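Multicopper oxidase type 1 (Nitrosomonas europaea, PDB 3G5W) binds copper in a mononuclear site and in oxygen-linked clusters, and probably acts as a laccase-like oxidoreductase. Local coordinates at residues 137-142 and 178-183; 205-210 and 272-277. All coordinates share one frame; numbering follows the deposited sequence.

Contact 1. Residues 137-142 and 178-183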
loop_
_atom_site.group_PDB
_atom_site.type_symbol
_atom_site.label_atom_id
_atom_site.label_comp_id
_atom_site.label_asym_id
_atom_site.label_seq_id
_atom_site.Cartn_x
_atom_site.Cartn_y
_atom_site.Cartn_z
ATOM N N LYS A 137 -20.573 20.123 3.541
ATOM C CA LYS A 137 -21.204 18.860 3.100
ATOM C C LYS A 137 -20.318 17.647 3.450
ATOM O O LYS A 137 -19.109 17.673 3.259
ATOM C CB LYS A 137 -21.480 18.858 1.592
ATOM C CG LYS A 137 -22.258 20.046 1.023
ATOM C CD LYS A 137 -22.635 19.817 -0.449
ATOM C CE LYS A 137 -23.936 19.015 -0.568
ATOM N NZ LYS A 137 -24.499 18.983 -1.961
ATOM N N ASP A 138 -20.946 16.576 3.928
ATOM C CA ASP A 138 -20.235 15.431 4.481
ATOM C C ASP A 138 -20.662 14.174 3.707
ATOM O O ASP A 138 -21.855 13.924 3.554
ATOM C CB ASP A 138 -20.605 15.315 5.964
ATOM C CG ASP A 138 -19.512 14.692 6.814
ATOM O OD1 ASP A 138 -18.657 13.962 6.279
ATOM O OD2 ASP A 138 -19.520 14.922 8.043
ATOM N N TYR A 139 -19.686 13.409 3.223
ATOM C CA TYR A 139 -19.910 12.246 2.347
ATOM C C TYR A 139 -19.194 10.987 2.853
ATOM O O TYR A 139 -18.034 11.054 3.254
ATOM C CB TYR A 139 -19.393 12.542 0.932
ATOM C CG TYR A 139 -20.172 13.599 0.191
ATOM C CD1 TYR A 139 -21.107 13.246 -0.776
ATOM C CD2 TYR A 139 -19.973 14.957 0.462
ATOM C CE1 TYR A 139 -21.837 14.216 -1.460
ATOM C CE2 TYR A 139 -20.692 15.935 -0.216
ATOM C CZ TYR A 139 -21.626 15.563 -1.162
ATOM O OH TYR A 139 -22.336 16.530 -1.834
ATOM N N ILE A 140 -19.876 9.845 2.787
ATOM C CA ILE A 140 -19.286 8.565 3.179
ATOM C C ILE A 140 -19.079 7.738 1.913
ATOM O O ILE A 140 -20.033 7.516 1.162
ATOM C CB ILE A 140 -20.197 7.798 4.179
ATOM C CG1 ILE A 140 -20.320 8.584 5.494
ATOM C CG2 ILE A 140 -19.668 6.368 4.425
ATOM C CD1 ILE A 140 -21.418 8.097 6.416
ATOM N N LEU A 141 -17.832 7.337 1.655
ATOM C CA LEU A 141 -17.517 6.445 0.529
ATOM C C LEU A 141 -16.854 5.166 1.036
ATOM O O LEU A 141 -15.687 5.179 1.452
ATOM C CB LEU A 141 -16.591 7.097 -0.513
ATOM C CG LEU A 141 -16.524 8.549 -1.023
ATOM C CD1 LEU A 141 -16.299 8.542 -2.538
ATOM C CD2 LEU A 141 -17.674 9.463 -0.653
ATOM N N MET A 142 -17.600 4.067 0.983
ATOM C CA MET A 142 -17.089 2.765 1.404
ATOM C C MET A 142 -16.637 1.967 0.185
ATOM O O MET A 142 -17.423 1.721 -0.727
ATOM C CB MET A 142 -18.153 2.003 2.205
ATOM C CG MET A 142 -18.680 2.806 3.412
ATOM S SD MET A 142 -19.719 1.876 4.557
ATOM C CE MET A 142 -18.473 0.920 5.419
ATOM N N GLN A 178 -23.154 7.897 -7.987
ATOM C CA GLN A 178 -23.827 9.194 -8.085
ATOM C C GLN A 178 -22.833 10.349 -8.071
ATOM O O GLN A 178 -21.834 10.292 -7.359
ATOM C CB GLN A 178 -24.830 9.374 -6.931
ATOM C CG GLN A 178 -25.991 8.388 -6.956
ATOM C CD GLN A 178 -26.895 8.571 -8.156
ATOM O OE1 GLN A 178 -27.150 9.691 -8.595
ATOM N NE2 GLN A 178 -27.393 7.462 -8.691
ATOM N N PRO A 179 -23.116 11.417 -8.840
ATOM C CA PRO A 179 -22.220 12.571 -8.786
ATOM C C PRO A 179 -22.292 13.250 -7.422
ATOM O O PRO A 179 -23.331 13.203 -6.754
ATOM C CB PRO A 179 -22.771 13.495 -9.872
ATOM C CG PRO A 179 -24.240 13.122 -9.987
ATOM C CD PRO A 179 -24.256 11.634 -9.761
ATOM N N ILE A 180 -21.181 13.840 -7.004
ATOM C CA ILE A 180 -21.137 14.673 -5.808
ATOM C C ILE A 180 -21.419 16.086 -6.288
ATOM O O ILE A 180 -20.655 16.627 -7.069
ATOM C CB ILE A 180 -19.762 14.536 -5.113
ATOM C CG1 ILE A 180 -19.643 13.126 -4.508
ATOM C CG2 ILE A 180 -19.540 15.646 -4.048
ATOM C CD1 ILE A 180 -18.225 12.700 -4.117
ATOM N N ARG A 181 -22.548 16.660 -5.868
ATOM C CA ARG A 181 -22.986 17.950 -6.410
ATOM C C ARG A 181 -22.701 19.083 -5.444
ATOM O O ARG A 181 -23.113 19.038 -4.283
ATOM C CB ARG A 181 -24.472 17.926 -6.794
ATOM C CG ARG A 181 -24.769 17.015 -7.963
ATOM C CD ARG A 181 -26.224 17.038 -8.363
ATOM N NE ARG A 181 -26.402 16.429 -9.682
ATOM C CZ ARG A 181 -27.572 16.274 -10.293
ATOM N NH1 ARG A 181 -28.693 16.676 -9.701
ATOM N NH2 ARG A 181 -27.622 15.711 -11.495
ATOM N N VAL A 182 -21.996 20.097 -5.936
ATOM C CA VAL A 182 -21.509 21.195 -5.098
ATOM C C VAL A 182 -21.702 22.547 -5.776
ATOM O O VAL A 182 -22.099 22.618 -6.942
ATOM C CB VAL A 182 -19.997 21.040 -4.770
ATOM C CG1 VAL A 182 -19.734 19.783 -3.933
ATOM C CG2 VAL A 182 -19.156 21.038 -6.050
ATOM N N LYS A 183 -21.415 23.614 -5.033
ATOM C CA LYS A 183 -21.280 24.946 -5.618
ATOM C C LYS A 183 -20.008 25.600 -5.097
ATOM O O LYS A 183 -19.450 25.169 -4.091
ATOM C CB LYS A 183 -22.507 25.817 -5.322
ATOM C CG LYS A 183 -22.609 26.321 -3.895
ATOM C CD LYS A 183 -23.983 26.925 -3.627
ATOM C CE LYS A 183 -24.087 27.428 -2.192
ATOM N NZ LYS A 183 -23.996 26.327 -1.170
HETATM O O HOH W 1 -24.214 15.536 -3.704
#

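Contact 2. Residues 205-210 and 272-277. With C2O (Cu-O-Cu linkage), chain P; C1O (Cu-O linkage), chain H.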
loop_
_atom_site.group_PDB
_atom_site.type_symbol
_atom_site.label_atom_id
_atom_site.label_comp_id
_atom_site.label_asym_id
_atom_site.label_seq_id
_atom_site.Cartn_x
_atom_site.Cartn_y
_atom_site.Cartn_z
ATOM N N HIS A 205 -9.521 15.024 -9.252
ATOM C CA HIS A 205 -9.103 16.051 -10.217
ATOM C C HIS A 205 -9.481 17.456 -9.759
ATOM O O HIS A 205 -10.490 17.637 -9.081
ATOM C CB HIS A 205 -9.782 15.816 -11.562
ATOM C CG HIS A 205 -9.318 14.591 -12.289
ATOM N ND1 HIS A 205 -9.254 14.535 -13.664
ATOM C CD2 HIS A 205 -8.903 13.381 -11.843
ATOM C CE1 HIS A 205 -8.824 13.339 -14.035
ATOM N NE2 HIS A 205 -8.597 12.622 -12.948
ATOM N N GLY A 206 -8.667 18.439 -10.148
ATOM C CA GLY A 206 -8.995 19.864 -10.019
ATOM C C GLY A 206 -8.943 20.497 -8.641
ATOM O O GLY A 206 -9.227 21.690 -8.498
ATOM N N HIS A 207 -8.580 19.714 -7.631
ATOM C CA HIS A 207 -8.615 20.166 -6.239
ATOM C C HIS A 207 -7.434 19.637 -5.442
ATOM O O HIS A 207 -6.819 18.638 -5.816
ATOM C CB HIS A 207 -9.915 19.715 -5.566
ATOM C CG HIS A 207 -11.147 20.175 -6.280
ATOM N ND1 HIS A 207 -11.873 21.273 -5.872
ATOM C CD2 HIS A 207 -11.760 19.710 -7.394
ATOM C CE1 HIS A 207 -12.886 21.459 -6.699
ATOM N NE2 HIS A 207 -12.842 20.523 -7.628
ATOM N N ILE A 208 -7.135 20.308 -4.332
ATOM C CA ILE A 208 -6.139 19.820 -3.383
ATOM C C ILE A 208 -6.820 18.947 -2.332
ATOM O O ILE A 208 -7.702 19.411 -1.611
ATOM C CB ILE A 208 -5.395 20.982 -2.678
ATOM C CG1 ILE A 208 -4.736 21.901 -3.717
ATOM C CG2 ILE A 208 -4.364 20.418 -1.682
ATOM C CD1 ILE A 208 -4.269 23.249 -3.166
ATOM N N SER A 209 -6.418 17.678 -2.265
ATOM C CA SER A 209 -6.857 16.794 -1.191
ATOM C C SER A 209 -6.116 17.130 0.094
ATOM O O SER A 209 -4.882 17.058 0.142
ATOM C CB SER A 209 -6.604 15.327 -1.555
ATOM O OG SER A 209 -7.468 14.902 -2.592
ATOM N N GLN A 210 -6.867 17.510 1.127
ATOM C CA GLN A 210 -6.291 17.707 2.448
ATOM C C GLN A 210 -6.618 16.470 3.275
ATOM O O GLN A 210 -7.752 16.303 3.728
ATOM C CB GLN A 210 -6.854 18.961 3.132
ATOM C CG GLN A 210 -6.650 20.270 2.369
ATOM C CD GLN A 210 -7.391 21.433 3.023
ATOM O OE1 GLN A 210 -7.090 21.815 4.153
ATOM N NE2 GLN A 210 -8.378 21.986 2.318
ATOM N N ILE A 272 -17.411 15.051 -9.560
ATOM C CA ILE A 272 -17.872 16.214 -8.812
ATOM C C ILE A 272 -18.463 17.199 -9.824
ATOM O O ILE A 272 -17.781 17.587 -10.774
ATOM C CB ILE A 272 -16.709 16.900 -8.054
ATOM C CG1 ILE A 272 -16.153 15.980 -6.956
ATOM C CG2 ILE A 272 -17.154 18.256 -7.479
ATOM C CD1 ILE A 272 -14.762 16.384 -6.468
ATOM N N GLU A 273 -19.722 17.582 -9.620
ATOM C CA GLU A 273 -20.430 18.532 -10.500
ATOM C C GLU A 273 -20.694 19.858 -9.787
ATOM O O GLU A 273 -21.403 19.889 -8.778
ATOM C CB GLU A 273 -21.780 17.949 -10.949
ATOM C CG GLU A 273 -21.714 16.658 -11.758
ATOM C CD GLU A 273 -23.085 16.051 -12.041
ATOM O OE1 GLU A 273 -23.164 15.135 -12.895
ATOM O OE2 GLU A 273 -24.089 16.470 -11.416
ATOM N N TYR A 274 -20.135 20.954 -10.304
ATOM C CA TYR A 274 -20.463 22.288 -9.793
ATOM C C TYR A 274 -21.707 22.828 -10.486
ATOM O O TYR A 274 -21.834 22.737 -11.711
ATOM C CB TYR A 274 -19.342 23.269 -10.062
ATOM C CG TYR A 274 -18.146 23.206 -9.154
ATOM C CD1 TYR A 274 -17.862 24.269 -8.299
ATOM C CD2 TYR A 274 -17.260 22.122 -9.189
ATOM C CE1 TYR A 274 -16.754 24.256 -7.493
ATOM C CE2 TYR A 274 -16.135 22.101 -8.373
ATOM C CZ TYR A 274 -15.895 23.178 -7.533
ATOM O OH TYR A 274 -14.796 23.214 -6.727
ATOM N N GLU A 275 -22.614 23.418 -9.715
ATOM C CA GLU A 275 -23.836 23.951 -10.311
ATOM C C GLU A 275 -23.549 25.112 -11.266
ATOM O O GLU A 275 -24.309 25.339 -12.202
ATOM C CB GLU A 275 -24.877 24.323 -9.250
ATOM C CG GLU A 275 -24.460 25.359 -8.249
ATOM C CD GLU A 275 -25.609 25.772 -7.336
ATOM O OE1 GLU A 275 -26.215 24.885 -6.684
ATOM O OE2 GLU A 275 -25.897 26.987 -7.267
ATOM N N GLU A 276 -22.435 25.810 -11.043
ATOM C CA GLU A 276 -22.017 26.932 -11.893
ATOM C C GLU A 276 -21.802 26.551 -13.366
ATOM O O GLU A 276 -22.151 27.328 -14.262
ATOM C CB GLU A 276 -20.755 27.604 -11.334
ATOM C CG GLU A 276 -20.978 28.441 -10.066
ATOM C CD GLU A 276 -20.886 27.638 -8.769
ATOM O OE1 GLU A 276 -21.048 28.241 -7.689
ATOM O OE2 GLU A 276 -20.650 26.412 -8.819
ATOM N N VAL A 277 -21.235 25.368 -13.621
ATOM C CA VAL A 277 -20.961 24.940 -15.005
ATOM C C VAL A 277 -22.079 24.104 -15.640
ATOM O O VAL A 277 -22.136 23.966 -16.860
ATOM C CB VAL A 277 -19.576 24.220 -15.170
ATOM C CG1 VAL A 277 -18.445 25.074 -14.592
ATOM C CG2 VAL A 277 -19.588 22.837 -14.549
HETATM CU CU2 C2O P . -8.203 10.688 -13.365
HETATM CU CU3 C2O P . -3.202 10.304 -13.118
HETATM O O1 C2O P . -5.874 10.333 -13.382
HETATM CU CU4 C1O H . -5.511 13.485 -12.200
HETATM O O3 C1O H . -5.135 16.144 -11.354
#

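Contact 1. Residues 137-142 and 178-183
The second cupredoxin domain is a sandwich of two beta sheets, and here Y139 and K137 of one sheet reach across to I180 and R181 on the outermost strand of the other. Segment 137-142 and strand 180-182 run almost antiparallel, at 173°, with axes 9.9 Å apart, so the sheets meet through side chains rather than by pairing their backbones. Y139 supplies a broad apolar surface: CG2 of I180 lies over one face of its ring, 4.0 Å from the centroid and 27° off the normal, a CH-pi contact. The nearest pair is I180 CG2 to Y139 CZ at 3.6 Å. CG1 of I180 also reaches the ring, beside CE1 and CD1, so both branches of this beta-branched residue are used. Tyrosine suits the place because its ring offers a face to I180 while its OH takes up a water. That water, in the plane of the ring and 2.8 Å from Y139 OH, accepts the backbone N-H of R181 at 3.0 Å and thus ties the ring's polar end to the opposite strand. R181 itself leads away from the tyrosine and forms a salt bridge with E273 on the adjacent strand. K137, at the partly exposed margin, is long enough to span the gap between sheets. With CG beside the backbone N (chi1 -52°) and a bend at chi3, its chain brings the ammonium to a main-chain oxygen, while the K137 side chain also touches I188. The bond from K137 NZ to R181 O measures 2.7 Å and points almost straight down the carbonyl.

Contact 2. Residues 205-210 and 272-277
The imidazole of H207 and the phenol of Y274 meet rim to rim, neither covering the face of the other, with centroids 5.8 Å apart and planes only 12° from parallel. In this cupredoxin domain they join the loop entering strand 209-214 to the end of strand 269-274. Y274 CE2 lies in the plane of the imidazole, 3.7 Å from H207 NE2, and the backbone oxygen of H205 sits at another part of that ring's edge. W248 meets both rings, packing edge-to-face with H207. At Y274, CG stands beside the backbone N (chi1 -78°), directing the flat phenol toward the loop; a carboxylate oxygen, E276 OE2, lies in the ring's plane. The buried hydroxyl is satisfied by the backbone N of N244, a reason for tyrosine here, and H207 ND1 has a weak hydrogen bond to N241 O. Replacing Y274 with an alanine would probably leave N244 N without its acceptor and open a gap beside the H207 rim. The same loop carries a ligand of the copper cluster between subunits. One face of the H205 ring has CU4 3.2 Å above it, offset toward the rim, and H59 of the second subunit stacks with the ring. The bond from H205 ND1 to D72 of that subunit and the copper at NE2 together fix the ring's rotation. H205 NE2 lies 2.0 Å from CU2, a copper also bound by H251 of the same chain and by H105 of the second subunit.

Both contacts span the same two sheets of the second domain: strands 137-146 and 209-214 lie in one, 180-182 and 269-274, parallel neighbours, in the other. Contact 1 joins the sheets directly, its apolar pair buried and its lysine at a partly exposed margin. Contact 2 is wholly buried where its side chains touch, yet lies farther from the chain's centre, beside the interface with the second subunit. Their chemistry follows: aliphatic-aromatic packing and bonds to the main chain between sheets, against aromatic rims and a copper ligand near the cluster. E273 connects them, its N probably bonded to I180 O (2.9 Å), and K183 CB packs on E275 CG.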